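Protein DOA1 (Saccharomyces cerevisiae, PDB 3ODT) probably binds ubiquitin through its seven-bladed WD40 beta propeller, a ubiquitin-binding domain that regulates the turnover of F-box proteins. Local coordinates at residues A12-H17 with V289-Q294; D18-D23 with S268-D273; R22-V27 with D279-S284; L264-I269 with S284-V289. All blocks are in the same frame, centred on the assembly; numbering follows the deposited sequence.

Contact 1. Residues A12-H17 with V289-Q294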
loop_
_atom_site.group_PDB
_atom_site.type_symbol
_atom_site.label_atom_id
_atom_site.label_comp_id
_atom_site.label_asym_id
_atom_site.label_seq_id
_atom_site.Cartn_x
_atom_site.Cartn_y
_atom_site.Cartn_z
ATOM N N ALA A 12 -2.189 -3.769 -19.389
ATOM C CA ALA A 12 -2.874 -2.526 -19.734
ATOM C C ALA A 12 -2.162 -1.339 -19.118
ATOM O O ALA A 12 -1.563 -1.426 -18.049
ATOM C CB ALA A 12 -4.286 -2.552 -19.248
ATOM N N THR A 13 -2.272 -0.235 -19.827
ATOM C CA THR A 13 -1.813 1.060 -19.398
ATOM C C THR A 13 -3.031 1.964 -19.223
ATOM O O THR A 13 -3.823 2.164 -20.149
ATOM C CB THR A 13 -0.858 1.654 -20.419
ATOM O OG1 THR A 13 0.211 0.735 -20.630
ATOM C CG2 THR A 13 -0.306 2.958 -19.904
ATOM N N LEU A 14 -3.181 2.468 -18.011
ATOM C CA LEU A 14 -4.338 3.215 -17.590
ATOM C C LEU A 14 -3.921 4.679 -17.415
ATOM O O LEU A 14 -3.305 5.067 -16.414
ATOM C CB LEU A 14 -4.871 2.645 -16.287
ATOM C CG LEU A 14 -5.759 1.377 -16.394
ATOM C CD1 LEU A 14 -5.165 0.297 -17.309
ATOM C CD2 LEU A 14 -6.007 0.792 -15.011
ATOM N N LYS A 15 -4.310 5.480 -18.400
ATOM C CA LYS A 15 -3.929 6.868 -18.532
ATOM C C LYS A 15 -5.087 7.776 -18.102
ATOM O O LYS A 15 -6.213 7.547 -18.478
ATOM C CB LYS A 15 -3.554 7.133 -19.999
ATOM C CG LYS A 15 -3.080 8.537 -20.297
ATOM C CD LYS A 15 -2.656 8.718 -21.739
ATOM C CE LYS A 15 -2.062 10.155 -21.946
ATOM N NZ LYS A 15 -1.606 10.508 -23.328
ATOM N N GLY A 16 -4.789 8.791 -17.303
ATOM C CA GLY A 16 -5.789 9.765 -16.923
ATOM C C GLY A 16 -5.299 10.716 -15.842
ATOM O O GLY A 16 -5.631 11.902 -15.858
ATOM N N HIS A 17 -4.526 10.211 -14.885
ATOM C CA HIS A 17 -4.021 11.089 -13.851
ATOM C C HIS A 17 -3.066 12.129 -14.437
ATOM O O HIS A 17 -2.300 11.849 -15.360
ATOM C CB HIS A 17 -3.299 10.282 -12.762
ATOM C CG HIS A 17 -4.218 9.576 -11.816
ATOM N ND1 HIS A 17 -5.060 10.251 -10.969
ATOM C CD2 HIS A 17 -4.437 8.252 -11.601
ATOM C CE1 HIS A 17 -5.731 9.380 -10.235
ATOM N NE2 HIS A 17 -5.380 8.163 -10.613
ATOM N N VAL A 289 -1.157 4.347 -14.235
ATOM C CA VAL A 289 -1.402 3.058 -13.611
ATOM C C VAL A 289 -1.120 1.993 -14.682
ATOM O O VAL A 289 -1.481 2.164 -15.853
ATOM C CB VAL A 289 -2.862 2.973 -13.118
ATOM C CG1 VAL A 289 -3.135 1.600 -12.576
ATOM C CG2 VAL A 289 -3.168 4.047 -12.061
ATOM N N ARG A 290 -0.474 0.904 -14.287
ATOM C CA ARG A 290 -0.273 -0.232 -15.196
ATOM C C ARG A 290 -0.753 -1.515 -14.537
ATOM O O ARG A 290 -0.775 -1.623 -13.318
ATOM C CB ARG A 290 1.206 -0.373 -15.569
ATOM C CG ARG A 290 1.781 0.752 -16.422
ATOM C CD ARG A 290 3.258 0.485 -16.583
ATOM N NE ARG A 290 3.927 1.412 -17.489
ATOM C CZ ARG A 290 4.377 2.623 -17.157
ATOM N NH1 ARG A 290 4.167 3.122 -15.940
ATOM N NH2 ARG A 290 5.031 3.348 -18.055
ATOM N N ILE A 291 -1.204 -2.461 -15.355
ATOM C CA ILE A 291 -1.560 -3.786 -14.881
ATOM C C ILE A 291 -0.669 -4.763 -15.616
ATOM O O ILE A 291 -0.501 -4.641 -16.834
ATOM C CB ILE A 291 -3.025 -4.088 -15.141
ATOM C CG1 ILE A 291 -3.890 -3.069 -14.390
ATOM C CG2 ILE A 291 -3.359 -5.484 -14.715
ATOM C CD1 ILE A 291 -5.300 -3.218 -14.676
ATOM N N PHE A 292 -0.035 -5.646 -14.865
ATOM C CA PHE A 292 0.784 -6.728 -15.416
ATOM C C PHE A 292 0.139 -8.076 -15.112
ATOM O O PHE A 292 -0.487 -8.227 -14.078
ATOM C CB PHE A 292 2.189 -6.681 -14.790
ATOM C CG PHE A 292 3.012 -5.537 -15.279
ATOM C CD1 PHE A 292 2.874 -4.285 -14.710
ATOM C CD2 PHE A 292 3.905 -5.708 -16.314
ATOM C CE1 PHE A 292 3.613 -3.215 -15.180
ATOM C CE2 PHE A 292 4.637 -4.633 -16.795
ATOM C CZ PHE A 292 4.487 -3.395 -16.235
ATOM N N SER A 293 0.329 -9.050 -16.005
ATOM C CA SER A 293 -0.245 -10.363 -15.849
ATOM C C SER A 293 0.706 -11.450 -16.309
ATOM O O SER A 293 1.505 -11.247 -17.224
ATOM C CB SER A 293 -1.543 -10.452 -16.647
ATOM O OG SER A 293 -2.214 -11.674 -16.393
ATOM N N GLN A 294 0.603 -12.606 -15.665
ATOM C CA GLN A 294 1.281 -13.808 -16.130
ATOM C C GLN A 294 0.472 -14.507 -17.219
ATOM O O GLN A 294 0.989 -15.407 -17.893
ATOM C CB GLN A 294 1.508 -14.760 -14.961
ATOM C CG GLN A 294 2.563 -14.280 -14.003
ATOM C CD GLN A 294 2.788 -15.253 -12.894
ATOM O OE1 GLN A 294 1.859 -15.560 -12.144
ATOM N NE2 GLN A 294 4.020 -15.782 -12.782
#
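Leu14 and Val289 face each other across two antiparallel strands, 9-14 and 289-293, and their side chains make the dense part of this contact. The CB atoms of Leu14 and Val289 are 3.8 Å apart. Leu14 CG stands anti to its carbonyl carbon (chi1 -81°), and from there the CD2 branch reaches over Val289 CG1 and touches Ile291 CD1 at 4.1 Å. Branched aliphatic residues suit this face because it is pressed against the next sheet, where Trp44 covers both Leu14 and Val289. His17 adds the edge of its ring to Val289 CG2, while its two nitrogens are bound by Asp38 and Ser34.

Two pairs of backbone bonds hold the strands together. Leu14 N gives a bond of 2.8 Å to Val289 O, and Val289 N returns one to Leu14 O; Ile291 N reaches Ala12 O at 2.9 Å, and Ala12 N reaches Ile291 O at a longer 3.2 Å.

The other face is looser. Thr13, exposed to solvent, is paired with Arg290 without hydrogen bonds, and its OG1 comes no nearer to Arg290 CG than 4.5 Å. The guanidinium of Arg290 turns instead to Asp286 in a salt bridge. Because strand 9-14 comes from the start of the chain and completes the sheet of the last three strands, this is the closure of the ring characteristic of WD40 beta propellers.

Contact 2. Residues D18-D23 with S268-D273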
loop_
_atom_site.group_PDB
_atom_site.type_symbol
_atom_site.label_atom_id
_atom_site.label_comp_id
_atom_site.label_asym_id
_atom_site.label_seq_id
_atom_site.Cartn_x
_atom_site.Cartn_y
_atom_site.Cartn_z
ATOM N N ASP A 18 -3.069 13.319 -13.847
ATOM C CA ASP A 18 -2.216 14.401 -14.319
ATOM C C ASP A 18 -0.968 14.648 -13.442
ATOM O O ASP A 18 -0.181 15.547 -13.729
ATOM C CB ASP A 18 -3.029 15.685 -14.390
ATOM C CG ASP A 18 -4.153 15.584 -15.380
ATOM O OD1 ASP A 18 -3.922 14.997 -16.471
ATOM O OD2 ASP A 18 -5.240 16.119 -15.072
ATOM N N GLN A 19 -0.847 13.904 -12.340
ATOM C CA GLN A 19 0.351 13.943 -11.509
ATOM C C GLN A 19 0.606 12.542 -10.952
ATOM O O GLN A 19 -0.142 11.613 -11.247
ATOM C CB GLN A 19 0.195 14.963 -10.372
ATOM C CG GLN A 19 0.015 16.400 -10.826
ATOM C CD GLN A 19 1.253 16.999 -11.453
ATOM O OE1 GLN A 19 2.371 16.523 -11.234
ATOM N NE2 GLN A 19 1.064 18.065 -12.250
ATOM N N ASP A 20 1.654 12.390 -10.148
ATOM C CA ASP A 20 2.078 11.059 -9.769
ATOM C C ASP A 20 0.922 10.256 -9.204
ATOM O O ASP A 20 0.122 10.778 -8.415
ATOM C CB ASP A 20 3.181 11.093 -8.697
ATOM C CG ASP A 20 4.494 11.631 -9.210
ATOM O OD1 ASP A 20 4.516 12.332 -10.221
ATOM O OD2 ASP A 20 5.518 11.322 -8.592
ATOM N N VAL A 21 0.893 8.963 -9.554
ATOM C CA VAL A 21 -0.013 8.021 -8.903
ATOM C C VAL A 21 0.684 7.501 -7.648
ATOM O O VAL A 21 1.727 6.862 -7.708
ATOM C CB VAL A 21 -0.383 6.859 -9.823
ATOM C CG1 VAL A 21 -1.311 5.897 -9.099
ATOM C CG2 VAL A 21 -1.019 7.384 -11.101
ATOM N N ARG A 22 0.113 7.787 -6.497
ATOM C CA ARG A 22 0.779 7.518 -5.241
ATOM C C ARG A 22 0.350 6.224 -4.559
ATOM O O ARG A 22 1.072 5.697 -3.724
ATOM C CB ARG A 22 0.521 8.668 -4.286
ATOM C CG ARG A 22 1.137 10.004 -4.706
ATOM C CD ARG A 22 2.658 9.979 -4.657
ATOM N NE ARG A 22 3.120 9.467 -3.369
ATOM C CZ ARG A 22 4.311 9.670 -2.841
ATOM N NH1 ARG A 22 5.191 10.430 -3.467
ATOM N NH2 ARG A 22 4.611 9.119 -1.657
ATOM N N ASP A 23 -0.819 5.733 -4.916
ATOM C CA ASP A 23 -1.349 4.520 -4.323
ATOM C C ASP A 23 -2.421 3.915 -5.220
ATOM O O ASP A 23 -3.197 4.633 -5.869
ATOM C CB ASP A 23 -1.886 4.790 -2.919
ATOM C CG ASP A 23 -1.773 3.557 -1.993
ATOM O OD1 ASP A 23 -1.167 2.530 -2.388
ATOM O OD2 ASP A 23 -2.254 3.634 -0.842
ATOM N N SER A 268 10.130 7.200 -10.296
ATOM C CA SER A 268 9.739 6.547 -9.035
ATOM C C SER A 268 8.545 5.651 -9.230
ATOM O O SER A 268 7.553 6.061 -9.871
ATOM C CB SER A 268 9.324 7.605 -8.002
ATOM O OG SER A 268 10.329 8.584 -7.804
ATOM N N ILE A 269 8.586 4.449 -8.660
ATOM C CA ILE A 269 7.415 3.573 -8.657
ATOM C C ILE A 269 6.859 3.561 -7.221
ATOM O O ILE A 269 7.530 3.084 -6.322
ATOM C CB ILE A 269 7.753 2.131 -9.080
ATOM C CG1 ILE A 269 8.722 2.115 -10.262
ATOM C CG2 ILE A 269 6.429 1.372 -9.392
ATOM C CD1 ILE A 269 8.264 2.906 -11.469
ATOM N N TRP A 270 5.689 4.180 -7.020
ATOM C CA TRP A 270 5.191 4.452 -5.683
ATOM C C TRP A 270 4.436 3.321 -5.005
ATOM O O TRP A 270 4.440 3.220 -3.779
ATOM C CB TRP A 270 4.302 5.696 -5.687
ATOM C CG TRP A 270 5.019 6.914 -6.072
ATOM C CD1 TRP A 270 4.829 7.666 -7.189
ATOM C CD2 TRP A 270 6.073 7.534 -5.333
ATOM N NE1 TRP A 270 5.710 8.726 -7.196
ATOM C CE2 TRP A 270 6.485 8.663 -6.068
ATOM C CE3 TRP A 270 6.717 7.230 -4.136
ATOM C CZ2 TRP A 270 7.503 9.499 -5.637
ATOM C CZ3 TRP A 270 7.729 8.077 -3.693
ATOM C CH2 TRP A 270 8.131 9.178 -4.462
ATOM N N SER A 271 3.710 2.546 -5.801
ATOM C CA SER A 271 2.756 1.619 -5.216
ATOM C C SER A 271 2.483 0.426 -6.120
ATOM O O SER A 271 2.478 0.530 -7.357
ATOM C CB SER A 271 1.440 2.372 -4.972
ATOM O OG SER A 271 0.471 1.526 -4.350
ATOM N N VAL A 272 2.314 -0.717 -5.477
ATOM C CA VAL A 272 1.797 -1.926 -6.110
ATOM C C VAL A 272 0.685 -2.523 -5.273
ATOM O O VAL A 272 0.618 -2.327 -4.038
ATOM C CB VAL A 272 2.887 -3.006 -6.288
ATOM C CG1 VAL A 272 3.885 -2.578 -7.366
ATOM C CG2 VAL A 272 3.641 -3.240 -4.965
ATOM N N ASP A 273 -0.209 -3.226 -5.954
ATOM C CA ASP A 273 -1.187 -4.073 -5.286
ATOM C C ASP A 273 -1.439 -5.264 -6.191
ATOM O O ASP A 273 -1.082 -5.242 -7.359
ATOM C CB ASP A 273 -2.477 -3.315 -4.985
ATOM C CG ASP A 273 -3.298 -3.958 -3.851
ATOM O OD1 ASP A 273 -2.685 -4.444 -2.908
ATOM O OD2 ASP A 273 -4.524 -3.954 -3.889
#
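This is a polar and aromatic contact between adjacent blades of the WD40 propeller, joining strand 21-26, innermost in the first blade, to strand 269-274, innermost in the last. The short strand segments run obliquely to each other, and side chains rather than backbone pairing span the gap.

Trp270 is the centrepiece. The guanidinium of Arg22 lies flat on its indole, the planes only 23° apart, and Arg22 CZ stands 3.7 Å from the centroid of the six-membered ring of Trp270, a cation-pi contact over the face. Arg22 CB points away from strand 269-274, but the bend at chi2 (-67°) brings CD over the five-membered ring as a CH-pi contact, and the further bend at chi3 (-50°) turns the guanidinium onto the six-membered ring. Ser268 CB lies against the opposite face of the indole. A broad, electron-rich ring with one N-H suits this place, since its edge is used as well: Trp270 NE1 donates to Asp20 OD2 at 3.0 Å, meeting the carboxylate on its anti side. Asp20 also belongs to the calcium site, so the indole N-H probably helps to position a residue of the metal site. Beside this bond, Val21 O approaches Trp270 CD1 at 3.2 Å and is buried with no hydrogen-bonding partner.

Trp270 and Ser271 both face Gly283 in a classic beta bulge. Ser271, small enough to fit between the strands, places OG anti to its own N, and the hydroxyl donates its hydrogen to the anti lone pair of Asp23 OD1, with Ser271 OG 2.7 Å from that oxygen.

Contact 3. Residues R22-V27 with D279-S284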
loop_
_atom_site.group_PDB
_atom_site.type_symbol
_atom_site.label_atom_id
_atom_site.label_comp_id
_atom_site.label_asym_id
_atom_site.label_seq_id
_atom_site.Cartn_x
_atom_site.Cartn_y
_atom_site.Cartn_z
ATOM N N ARG A 22 0.113 7.787 -6.497
ATOM C CA ARG A 22 0.779 7.518 -5.241
ATOM C C ARG A 22 0.350 6.224 -4.559
ATOM O O ARG A 22 1.072 5.697 -3.724
ATOM C CB ARG A 22 0.521 8.668 -4.286
ATOM C CG ARG A 22 1.137 10.004 -4.706
ATOM C CD ARG A 22 2.658 9.979 -4.657
ATOM N NE ARG A 22 3.120 9.467 -3.369
ATOM C CZ ARG A 22 4.311 9.670 -2.841
ATOM N NH1 ARG A 22 5.191 10.430 -3.467
ATOM N NH2 ARG A 22 4.611 9.119 -1.657
ATOM N N ASP A 23 -0.819 5.733 -4.916
ATOM C CA ASP A 23 -1.349 4.520 -4.323
ATOM C C ASP A 23 -2.421 3.915 -5.220
ATOM O O ASP A 23 -3.197 4.633 -5.869
ATOM C CB ASP A 23 -1.886 4.790 -2.919
ATOM C CG ASP A 23 -1.773 3.557 -1.993
ATOM O OD1 ASP A 23 -1.167 2.530 -2.388
ATOM O OD2 ASP A 23 -2.254 3.634 -0.842
ATOM N N VAL A 24 -2.408 2.575 -5.296
ATOM C CA VAL A 24 -3.347 1.784 -6.084
ATOM C C VAL A 24 -3.910 0.645 -5.244
ATOM O O VAL A 24 -3.235 0.116 -4.347
ATOM C CB VAL A 24 -2.675 1.231 -7.370
ATOM C CG1 VAL A 24 -2.153 2.391 -8.219
ATOM C CG2 VAL A 24 -1.536 0.291 -7.034
ATOM N N VAL A 25 -5.127 0.218 -5.570
ATOM C CA VAL A 25 -5.758 -0.874 -4.865
ATOM C C VAL A 25 -6.616 -1.686 -5.827
ATOM O O VAL A 25 -7.306 -1.130 -6.693
ATOM C CB VAL A 25 -6.583 -0.353 -3.627
ATOM C CG1 VAL A 25 -7.760 0.541 -4.046
ATOM C CG2 VAL A 25 -7.067 -1.492 -2.756
ATOM N N ALA A 26 -6.600 -3.006 -5.655
ATOM C CA ALA A 26 -7.525 -3.887 -6.316
ATOM C C ALA A 26 -8.890 -3.817 -5.629
ATOM O O ALA A 26 -9.003 -3.880 -4.386
ATOM C CB ALA A 26 -7.013 -5.309 -6.256
ATOM N N VAL A 27 -9.926 -3.689 -6.428
ATOM C CA VAL A 27 -11.273 -3.756 -5.910
ATOM C C VAL A 27 -11.795 -5.164 -6.201
ATOM O O VAL A 27 -12.267 -5.875 -5.308
ATOM C CB VAL A 27 -12.139 -2.685 -6.545
ATOM C CG1 VAL A 27 -13.605 -2.925 -6.232
ATOM C CG2 VAL A 27 -11.682 -1.306 -6.055
ATOM N N ASP A 279 -2.733 -10.763 -10.933
ATOM C CA ASP A 279 -2.267 -9.622 -11.698
ATOM C C ASP A 279 -1.752 -8.535 -10.767
ATOM O O ASP A 279 -2.232 -8.385 -9.641
ATOM C CB ASP A 279 -3.364 -9.081 -12.616
ATOM C CG ASP A 279 -3.609 -9.974 -13.826
ATOM O OD1 ASP A 279 -3.140 -11.132 -13.861
ATOM O OD2 ASP A 279 -4.298 -9.488 -14.767
ATOM N N ILE A 280 -0.776 -7.787 -11.251
ATOM C CA ILE A 280 -0.115 -6.762 -10.452
ATOM C C ILE A 280 -0.498 -5.374 -10.953
ATOM O O ILE A 280 -0.422 -5.108 -12.151
ATOM C CB ILE A 280 1.422 -6.919 -10.463
ATOM C CG1 ILE A 280 1.820 -8.235 -9.785
ATOM C CG2 ILE A 280 2.047 -5.752 -9.746
ATOM C CD1 ILE A 280 3.276 -8.616 -9.979
ATOM N N ILE A 281 -0.959 -4.525 -10.040
ATOM C CA ILE A 281 -1.306 -3.132 -10.341
ATOM C C ILE A 281 -0.157 -2.262 -9.849
ATOM O O ILE A 281 0.379 -2.491 -8.761
ATOM C CB ILE A 281 -2.574 -2.690 -9.598
ATOM C CG1 ILE A 281 -3.682 -3.732 -9.732
ATOM C CG2 ILE A 281 -3.012 -1.333 -10.099
ATOM C CD1 ILE A 281 -4.778 -3.642 -8.669
ATOM N N VAL A 282 0.220 -1.268 -10.663
ATOM C CA VAL A 282 1.384 -0.437 -10.411
ATOM C C VAL A 282 1.048 1.046 -10.607
ATOM O O VAL A 282 0.482 1.433 -11.626
ATOM C CB VAL A 282 2.550 -0.791 -11.382
ATOM C CG1 VAL A 282 3.798 -0.005 -11.028
ATOM C CG2 VAL A 282 2.829 -2.275 -11.366
ATOM N N GLY A 283 1.378 1.862 -9.610
ATOM C CA GLY A 283 1.247 3.304 -9.719
ATOM C C GLY A 283 2.624 3.957 -9.718
ATOM O O GLY A 283 3.440 3.699 -8.848
ATOM N N SER A 284 2.860 4.864 -10.665
ATOM C CA SER A 284 4.182 5.433 -10.856
ATOM C C SER A 284 4.201 6.941 -11.109
ATOM O O SER A 284 3.154 7.607 -11.294
ATOM C CB SER A 284 4.935 4.673 -11.949
ATOM O OG SER A 284 4.145 4.510 -13.093
#
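Ile281, on strand 280-284, meets Val24 and Ala26 of strand 21-26 in an apolar contact between the last blade of the propeller and the first. The two short strand segments run nearly antiparallel, at 163°, but their axes approach only to 6.3 Å, so side chains fill the interval.

Along 279-284, Ile281 is the first residue to touch, and it uses both branches. CG2, anti to the backbone N, meets Val24 CB at 3.8 Å, and the two side chains lie alongside each other, pointing opposite ways. The other branch, with CG1 beside the backbone N (chi1 -47°), carries CD1 to Ala26, where it lies 3.7 Å from Ala26 CB and 3.6 Å from Ala26 N. A long branched residue can cover two positions in this way, whereas the small Ala26 lets the methyl come close to the main chain.

Val282 points away and packs on Ile269 and Val272 of its own sheet, adding little here beyond its backbone. At Gly283 the chains draw together: Val24 CG1 packs on Gly283 CA at 3.8 Å, and glycine suits the place, since a CB built there would lie about 3.0 Å from Val24 CG1. Were Val24 cut back to an alanine, a gap is likely to open over Gly283 and Ile281 CG2 to lose part of its packing.

Strand 280-284 sits between strands 269-274 and 289-293 of its own sheet, while strand 31-36 contributes Ser34 beside Val24 and Val32 beside Ile281.

Contact 4. Residues L264-I269 with S284-V289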
loop_
_atom_site.group_PDB
_atom_site.type_symbol
_atom_site.label_atom_id
_atom_site.label_comp_id
_atom_site.label_asym_id
_atom_site.label_seq_id
_atom_site.Cartn_x
_atom_site.Cartn_y
_atom_site.Cartn_z
ATOM N N LEU A 264 10.550 0.311 -15.487
ATOM C CA LEU A 264 9.608 1.233 -16.112
ATOM C C LEU A 264 10.205 2.616 -16.337
ATOM O O LEU A 264 11.095 3.021 -15.594
ATOM C CB LEU A 264 8.393 1.376 -15.202
ATOM C CG LEU A 264 7.598 0.075 -14.986
ATOM C CD1 LEU A 264 6.497 0.298 -13.998
ATOM C CD2 LEU A 264 6.996 -0.434 -16.271
ATOM N N PRO A 265 9.690 3.347 -17.352
ATOM C CA PRO A 265 10.219 4.676 -17.694
ATOM C C PRO A 265 9.592 5.759 -16.806
ATOM O O PRO A 265 8.963 6.710 -17.295
ATOM C CB PRO A 265 9.821 4.849 -19.172
ATOM C CG PRO A 265 8.515 4.076 -19.282
ATOM C CD PRO A 265 8.673 2.892 -18.329
ATOM N N ALA A 266 9.784 5.606 -15.504
ATOM C CA ALA A 266 9.301 6.547 -14.518
ATOM C C ALA A 266 10.342 6.681 -13.438
ATOM O O ALA A 266 10.935 5.694 -13.025
ATOM C CB ALA A 266 8.004 6.026 -13.925
ATOM N N ILE A 267 10.581 7.888 -12.942
ATOM C CA ILE A 267 11.668 8.083 -11.993
ATOM C C ILE A 267 11.401 7.380 -10.650
ATOM O O ILE A 267 12.361 7.022 -9.964
ATOM C CB ILE A 267 12.028 9.569 -11.747
ATOM C CG1 ILE A 267 10.848 10.342 -11.155
ATOM C CG2 ILE A 267 12.603 10.206 -13.041
ATOM C CD1 ILE A 267 11.184 11.785 -10.849
ATOM N N SER A 268 10.130 7.200 -10.296
ATOM C CA SER A 268 9.739 6.547 -9.035
ATOM C C SER A 268 8.545 5.651 -9.230
ATOM O O SER A 268 7.553 6.061 -9.871
ATOM C CB SER A 268 9.324 7.605 -8.002
ATOM O OG SER A 268 10.329 8.584 -7.804
ATOM N N ILE A 269 8.586 4.449 -8.660
ATOM C CA ILE A 269 7.415 3.573 -8.657
ATOM C C ILE A 269 6.859 3.561 -7.221
ATOM O O ILE A 269 7.530 3.084 -6.322
ATOM C CB ILE A 269 7.753 2.131 -9.080
ATOM C CG1 ILE A 269 8.722 2.115 -10.262
ATOM C CG2 ILE A 269 6.429 1.372 -9.392
ATOM C CD1 ILE A 269 8.264 2.906 -11.469
ATOM N N SER A 284 2.860 4.864 -10.665
ATOM C CA SER A 284 4.182 5.433 -10.856
ATOM C C SER A 284 4.201 6.941 -11.109
ATOM O O SER A 284 3.154 7.607 -11.294
ATOM C CB SER A 284 4.935 4.673 -11.949
ATOM O OG SER A 284 4.145 4.510 -13.093
ATOM N N SER A 285 5.410 7.489 -11.110
ATOM C CA SER A 285 5.592 8.924 -11.213
ATOM C C SER A 285 5.341 9.505 -12.612
ATOM O O SER A 285 5.305 10.723 -12.777
ATOM C CB SER A 285 7.013 9.281 -10.799
ATOM O OG SER A 285 7.952 8.639 -11.630
ATOM N N ASP A 286 5.184 8.633 -13.607
ATOM C CA ASP A 286 4.832 9.094 -14.949
ATOM C C ASP A 286 3.325 9.317 -15.069
ATOM O O ASP A 286 2.802 9.520 -16.154
ATOM C CB ASP A 286 5.327 8.119 -16.014
ATOM C CG ASP A 286 4.833 6.710 -15.805
ATOM O OD1 ASP A 286 4.131 6.445 -14.829
ATOM O OD2 ASP A 286 5.172 5.852 -16.637
ATOM N N ASN A 287 2.634 9.197 -13.940
ATOM C CA ASN A 287 1.202 9.488 -13.804
ATOM C C ASN A 287 0.319 8.385 -14.348
ATOM O O ASN A 287 -0.888 8.561 -14.513
ATOM C CB ASN A 287 0.817 10.827 -14.443
ATOM C CG ASN A 287 1.769 11.968 -14.070
ATOM O OD1 ASN A 287 2.518 11.930 -13.073
ATOM N ND2 ASN A 287 1.725 13.009 -14.869
ATOM N N LEU A 288 0.927 7.240 -14.611
ATOM C CA LEU A 288 0.225 6.086 -15.118
ATOM C C LEU A 288 -0.054 5.040 -14.034
ATOM O O LEU A 288 0.735 4.852 -13.098
ATOM C CB LEU A 288 1.051 5.412 -16.220
ATOM C CG LEU A 288 1.218 6.227 -17.488
ATOM C CD1 LEU A 288 2.182 5.534 -18.404
ATOM C CD2 LEU A 288 -0.155 6.493 -18.142
ATOM N N VAL A 289 -1.157 4.347 -14.235
ATOM C CA VAL A 289 -1.402 3.058 -13.611
ATOM C C VAL A 289 -1.120 1.993 -14.682
ATOM O O VAL A 289 -1.481 2.164 -15.853
ATOM C CB VAL A 289 -2.862 2.973 -13.118
ATOM C CG1 VAL A 289 -3.135 1.600 -12.576
ATOM C CG2 VAL A 289 -3.168 4.047 -12.061
#
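A serine hydroxyl takes the place of a backbone acceptor where two loops of the last propeller blade meet: Ser285 OG receives the N-H of Ser268, with Ser268 N 2.9 Å away. In this WD40 blade, segment 264-269 leads into the innermost strand, and 284-289 holds the type I turn from Ser284 to Asn287. A second bond runs the other way: Ser285 N lies almost on the line of the Ser268 C=O, 2.9 Å from Ser268 O, though its N-H is bent off that line (147°). Serine suits the site because OG, placed between its backbone N and carbonyl carbon (chi1 60°), can reach the loop. Ser285 is also one of the calcium-site residues, with Asn287 and Asp20.

Around this pair the packing is modest. Ala266 CB rests against Ser285 OG and against Asp286 CG, at 3.5 and 3.7 Å; a methyl fits closely over the turn. Ile269 CD1 touches Ser284 CB at 3.8 Å.

Asp286 braces the turn from within, accepting a weak bond from Leu288 N at OD1. Replacing Asp286 by an alanine is likely to deprive Arg290 of its carboxylate mate and Ser284 of its short acceptor, with Leu288 O left only as a weak one. The Ser284 hydroxyl donates its hydrogen to Asp286 OD1 on the syn side, 31° out of the carboxylate plane, the distance from Ser284 OG to Asp286 OD1 being 2.6 Å.

How the contacts relate
The four contacts cluster where the propeller ring closes, their centres 7 to 12 Å apart. Contact 1 adds strand 9-14 to the sheet of 269-274, 280-284 and 289-293, so the last blade is built from both ends of the domain. The chain then passes into strand 21-26 of the first blade, which contacts 2 and 3 set against strands 269-274 and 280-284; these two contacts share Arg22 and Asp23. Contact 4, local in sequence, shapes loops of the last blade and meets contact 2 around the calcium site formed by Asp20, Ser285 and Asn287. Contacts 2 and 3 thus join the first blade to the last, while contacts 1 and 4 build up the last blade itself.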